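Local coordinates for 43.8 kDa insecticidal crystal protein (Bacillus thuringiensis, PDB 4JP0) that acts as one component of a binary insecticidal toxin, working together with Cry34Ab1 against western corn rootworm larvae, at residues Glu225-Glu236 with Met290-Asn301. Sequence-based numbering, arbitrary orientation.
Sequences EKKSYTYEWGTE and MEKYQEQSEIDN
Glu225-Gly234 and Lys292-Asn301 pair as a long, twisted antiparallel two-stranded sheet, their short-segment axes approaching to 4.6 Å at 142° between chain directions. It lies in the insecticidal crystal toxin P42 region of this toxin_10 family protein and illustrates how a two-stranded sheet can gather its aromatic rings on one side, among some polar residues, and leave the other side polar.

On the ring-bearing side, Tyr229, Tyr231 and Trp233 follow one recipe: each ring carbon CG sits between backbone N and carbonyl carbon, which swings the ring across to the hydrogen-bonded partner residue. There a CB group lies over one ring face. Ser297 CB stands 4.2 Å from the Tyr229 ring centroid and Glu295 CB 4.1 Å from that of Tyr231, while Tyr293 CB covers the five-membered ring of Trp233; all three are CH-pi contacts. The Tyr293 ring meets the six-membered ring of Trp233 obliquely, planes 38° apart. Trp233 NE1 is buried and has no hydrogen-bond partner. Ile299 brings CG1 and CD1 obliquely against CE2 of Tyr229, and the same face packs on strands 202-221, 307-323 and 327-346. A water links Tyr229 OH, Ser297 OG and Glu298 O; the Tyr229 hydroxyl also bonds to Tyr341.

The other face carries Lys226, Ser228, Thr230 and Glu232 with Asp300, Glu298, Gln296 and Gln294. Glu232 and Gln294 run side by side, carboxylate and amide planes 22° apart, and Thr230 OG1 donates a weak bond to Gln294 OE1. Lys292 NZ joins a salt-bridge network with Glu232 and Glu236, though its modelled approach to Glu236 OE2 is doubtfully short.

Beyond both faces, where the pairing ends, Thr235 N still bonds to Glu291 O, and Met290 SD comes 3.3 Å from Gly234 C.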
loop_
_atom_site.group_PDB
_atom_site.type_symbol
_atom_site.label_atom_id
_atom_site.label_comp_id
_atom_site.label_asym_id
_atom_site.label_seq_id
_atom_site.Cartn_x
_atom_site.Cartn_y
_atom_site.Cartn_z
ATOM N N GLU A 225 41.301 15.897 -13.761
ATOM C CA GLU A 225 41.020 16.244 -12.379
ATOM C C GLU A 225 39.877 15.413 -11.855
ATOM O O GLU A 225 39.059 14.928 -12.629
ATOM C CB GLU A 225 40.682 17.729 -12.244
ATOM C CG GLU A 225 39.291 18.113 -12.746
ATOM C CD GLU A 225 38.924 19.518 -12.282
ATOM O OE1 GLU A 225 39.685 20.030 -11.425
ATOM O OE2 GLU A 225 37.928 20.118 -12.760
ATOM N N LYS A 226 39.859 15.247 -10.533
ATOM C CA LYS A 226 38.776 14.590 -9.825
ATOM C C LYS A 226 38.055 15.731 -9.134
ATOM O O LYS A 226 38.667 16.729 -8.755
ATOM C CB LYS A 226 39.315 13.652 -8.740
ATOM C CG LYS A 226 40.468 12.714 -9.163
ATOM C CD LYS A 226 40.695 11.650 -8.052
ATOM C CE LYS A 226 41.490 10.413 -8.524
ATOM N NZ LYS A 226 41.599 9.375 -7.430
ATOM N N LYS A 227 36.754 15.603 -8.960
ATOM C CA LYS A 227 36.016 16.669 -8.306
ATOM C C LYS A 227 35.066 16.025 -7.338
ATOM O O LYS A 227 34.379 15.079 -7.686
ATOM C CB LYS A 227 35.252 17.494 -9.338
ATOM C CG LYS A 227 35.252 18.983 -9.059
ATOM C CD LYS A 227 34.382 19.728 -10.053
ATOM C CE LYS A 227 34.741 21.207 -10.109
ATOM N NZ LYS A 227 33.836 21.940 -11.045
ATOM N N SER A 228 35.088 16.508 -6.103
ATOM C CA SER A 228 34.227 15.991 -5.068
ATOM C C SER A 228 32.916 16.756 -5.125
ATOM O O SER A 228 32.887 17.938 -5.473
ATOM C CB SER A 228 34.902 16.142 -3.693
ATOM O OG SER A 228 34.200 15.375 -2.722
ATOM N N TYR A 229 31.821 16.071 -4.819
ATOM C CA TYR A 229 30.533 16.733 -4.818
ATOM C C TYR A 229 29.533 15.994 -3.941
ATOM O O TYR A 229 29.804 14.901 -3.425
ATOM C CB TYR A 229 29.996 16.878 -6.249
ATOM C CG TYR A 229 29.541 15.586 -6.896
ATOM C CD1 TYR A 229 28.182 15.237 -6.936
ATOM C CD2 TYR A 229 30.454 14.718 -7.483
ATOM C CE1 TYR A 229 27.764 14.063 -7.528
ATOM C CE2 TYR A 229 30.031 13.522 -8.081
ATOM C CZ TYR A 229 28.688 13.204 -8.099
ATOM O OH TYR A 229 28.255 12.035 -8.710
ATOM N N THR A 230 28.376 16.604 -3.767
ATOM C CA THR A 230 27.340 15.986 -2.976
ATOM C C THR A 230 26.005 16.120 -3.698
ATOM O O THR A 230 25.712 17.142 -4.321
ATOM C CB THR A 230 27.291 16.663 -1.592
ATOM O OG1 THR A 230 26.329 16.012 -0.766
ATOM C CG2 THR A 230 26.761 18.079 -1.704
ATOM N N TYR A 231 25.219 15.059 -3.664
ATOM C CA TYR A 231 23.882 15.125 -4.235
ATOM C C TYR A 231 22.936 14.758 -3.120
ATOM O O TYR A 231 23.353 14.174 -2.126
ATOM C CB TYR A 231 23.696 14.205 -5.449
ATOM C CG TYR A 231 23.812 12.737 -5.155
ATOM C CD1 TYR A 231 22.701 12.001 -4.753
ATOM C CD2 TYR A 231 25.023 12.070 -5.289
ATOM C CE1 TYR A 231 22.797 10.671 -4.490
ATOM C CE2 TYR A 231 25.122 10.714 -5.030
ATOM C CZ TYR A 231 24.000 10.025 -4.632
ATOM O OH TYR A 231 24.046 8.683 -4.355
ATOM N N GLU A 232 21.675 15.126 -3.286
ATOM C CA GLU A 232 20.642 14.860 -2.304
ATOM C C GLU A 232 19.773 13.667 -2.679
ATOM O O GLU A 232 19.543 13.400 -3.847
ATOM C CB GLU A 232 19.744 16.081 -2.215
ATOM C CG GLU A 232 20.475 17.333 -1.748
ATOM C CD GLU A 232 19.604 18.568 -1.869
ATOM O OE1 GLU A 232 18.352 18.405 -1.993
ATOM O OE2 GLU A 232 20.165 19.689 -1.839
ATOM N N TRP A 233 19.279 12.958 -1.681
ATOM C CA TRP A 233 18.337 11.879 -1.938
ATOM C C TRP A 233 17.499 11.722 -0.692
ATOM O O TRP A 233 17.686 12.465 0.280
ATOM C CB TRP A 233 19.048 10.587 -2.313
ATOM C CG TRP A 233 19.978 10.058 -1.246
ATOM C CD1 TRP A 233 21.260 10.459 -0.981
ATOM C CD2 TRP A 233 19.693 9.000 -0.338
ATOM N NE1 TRP A 233 21.781 9.719 0.056
ATOM C CE2 TRP A 233 20.831 8.817 0.471
ATOM C CE3 TRP A 233 18.570 8.204 -0.106
ATOM C CZ2 TRP A 233 20.883 7.862 1.481
ATOM C CZ3 TRP A 233 18.617 7.255 0.890
ATOM C CH2 TRP A 233 19.761 7.091 1.680
ATOM N N GLY A 234 16.590 10.758 -0.708
ATOM C CA GLY A 234 15.692 10.564 0.419
ATOM C C GLY A 234 14.326 11.145 0.080
ATOM O O GLY A 234 13.773 10.891 -0.991
ATOM N N THR A 235 13.796 11.957 0.978
ATOM C CA THR A 235 12.508 12.574 0.737
ATOM C C THR A 235 12.431 13.889 1.449
ATOM O O THR A 235 13.040 14.054 2.504
ATOM C CB THR A 235 11.367 11.657 1.198
ATOM O OG1 THR A 235 10.107 12.291 0.924
ATOM C CG2 THR A 235 11.386 11.508 2.720
ATOM N N GLU A 236 11.698 14.826 0.866
ATOM C CA GLU A 236 11.492 16.126 1.480
ATOM C C GLU A 236 10.087 16.205 2.029
ATOM O O GLU A 236 9.664 17.241 2.540
ATOM C CB GLU A 236 11.703 17.261 0.474
ATOM C CG GLU A 236 13.153 17.494 0.078
ATOM C CD GLU A 236 13.323 18.662 -0.874
ATOM O OE1 GLU A 236 12.296 19.237 -1.304
ATOM O OE2 GLU A 236 14.489 18.992 -1.205
ATOM N N MET A 290 13.093 7.238 6.443
ATOM C CA MET A 290 13.768 8.042 5.423
ATOM C C MET A 290 13.598 9.536 5.651
ATOM O O MET A 290 12.476 10.038 5.813
ATOM C CB MET A 290 13.272 7.737 4.016
ATOM C CG MET A 290 14.084 8.510 2.971
ATOM S SD MET A 290 13.354 8.319 1.383
ATOM C CE MET A 290 13.678 6.572 1.082
ATOM N N GLU A 291 14.695 10.272 5.642
ATOM C CA GLU A 291 14.608 11.710 5.671
ATOM C C GLU A 291 15.259 12.312 4.427
ATOM O O GLU A 291 15.147 11.773 3.379
ATOM C CB GLU A 291 15.193 12.298 6.937
ATOM C CG GLU A 291 15.266 11.351 8.079
ATOM C CD GLU A 291 15.762 11.977 9.349
ATOM O OE1 GLU A 291 16.276 13.121 9.339
ATOM O OE2 GLU A 291 15.605 11.303 10.366
ATOM N N LYS A 292 15.921 13.436 4.587
ATOM C CA LYS A 292 16.642 14.101 3.511
ATOM C C LYS A 292 18.155 13.895 3.743
ATOM O O LYS A 292 18.661 14.214 4.820
ATOM C CB LYS A 292 16.282 15.595 3.509
ATOM C CG LYS A 292 16.969 16.436 2.456
ATOM C CD LYS A 292 16.347 17.836 2.382
ATOM C CE LYS A 292 16.994 18.697 1.291
ATOM N NZ LYS A 292 16.022 19.624 0.591
ATOM N N TYR A 293 18.867 13.370 2.743
ATOM C CA TYR A 293 20.312 13.100 2.874
ATOM C C TYR A 293 21.195 13.700 1.790
ATOM O O TYR A 293 20.704 14.196 0.781
ATOM C CB TYR A 293 20.572 11.594 2.904
ATOM C CG TYR A 293 19.698 10.872 3.882
ATOM C CD1 TYR A 293 18.607 10.126 3.441
ATOM C CD2 TYR A 293 19.943 10.954 5.257
ATOM C CE1 TYR A 293 17.791 9.475 4.334
ATOM C CE2 TYR A 293 19.131 10.317 6.155
ATOM C CZ TYR A 293 18.055 9.573 5.688
ATOM O OH TYR A 293 17.242 8.925 6.567
ATOM N N GLN A 294 22.511 13.645 2.023
ATOM C CA GLN A 294 23.511 14.059 1.026
ATOM C C GLN A 294 24.618 13.023 0.958
ATOM O O GLN A 294 25.259 12.733 1.957
ATOM C CB GLN A 294 24.113 15.409 1.366
ATOM C CG GLN A 294 23.083 16.441 1.723
ATOM C CD GLN A 294 23.417 17.809 1.159
ATOM O OE1 GLN A 294 24.586 18.194 1.106
ATOM N NE2 GLN A 294 22.385 18.550 0.736
ATOM N N GLU A 295 24.822 12.437 -0.213
ATOM C CA GLU A 295 25.819 11.405 -0.332
ATOM C C GLU A 295 27.051 12.014 -0.943
ATOM O O GLU A 295 26.988 12.653 -1.999
ATOM C CB GLU A 295 25.317 10.250 -1.196
ATOM C CG GLU A 295 26.266 9.056 -1.223
ATOM C CD GLU A 295 26.518 8.463 0.155
ATOM O OE1 GLU A 295 25.704 8.725 1.067
ATOM O OE2 GLU A 295 27.534 7.738 0.335
ATOM N N GLN A 296 28.176 11.830 -0.271
ATOM C CA GLN A 296 29.435 12.353 -0.798
ATOM C C GLN A 296 29.842 11.470 -1.961
ATOM O O GLN A 296 29.726 10.245 -1.884
ATOM C CB GLN A 296 30.506 12.332 0.293
ATOM C CG GLN A 296 31.851 12.924 -0.119
ATOM C CD GLN A 296 32.839 12.934 1.041
ATOM O OE1 GLN A 296 32.479 12.586 2.176
ATOM N NE2 GLN A 296 34.077 13.338 0.768
ATOM N N SER A 297 30.278 12.067 -3.061
ATOM C CA SER A 297 30.717 11.253 -4.169
ATOM C C SER A 297 31.838 11.933 -4.907
ATOM O O SER A 297 32.241 13.050 -4.567
ATOM C CB SER A 297 29.572 10.914 -5.121
ATOM O OG SER A 297 29.873 9.721 -5.820
ATOM N N GLU A 298 32.357 11.254 -5.913
ATOM C CA GLU A 298 33.492 11.801 -6.626
ATOM C C GLU A 298 33.352 11.463 -8.095
ATOM O O GLU A 298 32.799 10.413 -8.426
ATOM C CB GLU A 298 34.781 11.179 -6.075
ATOM C CG GLU A 298 35.881 12.185 -5.823
ATOM C CD GLU A 298 37.248 11.548 -5.603
ATOM O OE1 GLU A 298 37.443 10.364 -5.971
ATOM O OE2 GLU A 298 38.134 12.249 -5.074
ATOM N N ILE A 299 33.808 12.375 -8.958
ATOM C CA ILE A 299 33.894 12.124 -10.393
ATOM C C ILE A 299 35.338 12.287 -10.790
ATOM O O ILE A 299 35.982 13.280 -10.435
ATOM C CB ILE A 299 33.108 13.129 -11.258
ATOM C CG1 ILE A 299 31.651 13.231 -10.858
ATOM C CG2 ILE A 299 33.244 12.743 -12.737
ATOM C CD1 ILE A 299 30.898 11.907 -10.835
ATOM N N ASP A 300 35.840 11.331 -11.546
ATOM C CA ASP A 300 37.213 11.379 -12.016
ATOM C C ASP A 300 37.182 11.612 -13.524
ATOM O O ASP A 300 36.374 11.002 -14.206
ATOM C CB ASP A 300 37.867 10.028 -11.719
ATOM C CG ASP A 300 39.372 10.106 -11.594
ATOM O OD1 ASP A 300 40.018 10.888 -12.334
ATOM O OD2 ASP A 300 40.001 9.398 -10.774
ATOM N N ASN A 301 38.001 12.548 -14.015
ATOM C CA ASN A 301 38.189 12.787 -15.449
ATOM C C ASN A 301 39.672 12.730 -15.817
ATOM O O ASN A 301 40.373 13.758 -15.843
ATOM C CB ASN A 301 37.639 14.130 -15.901
ATOM C CG ASN A 301 38.027 14.435 -17.333
ATOM O OD1 ASN A 301 38.155 13.528 -18.142
ATOM N ND2 ASN A 301 38.233 15.700 -17.649
HETATM O O HOH W 1 29.670 9.993 -8.513
#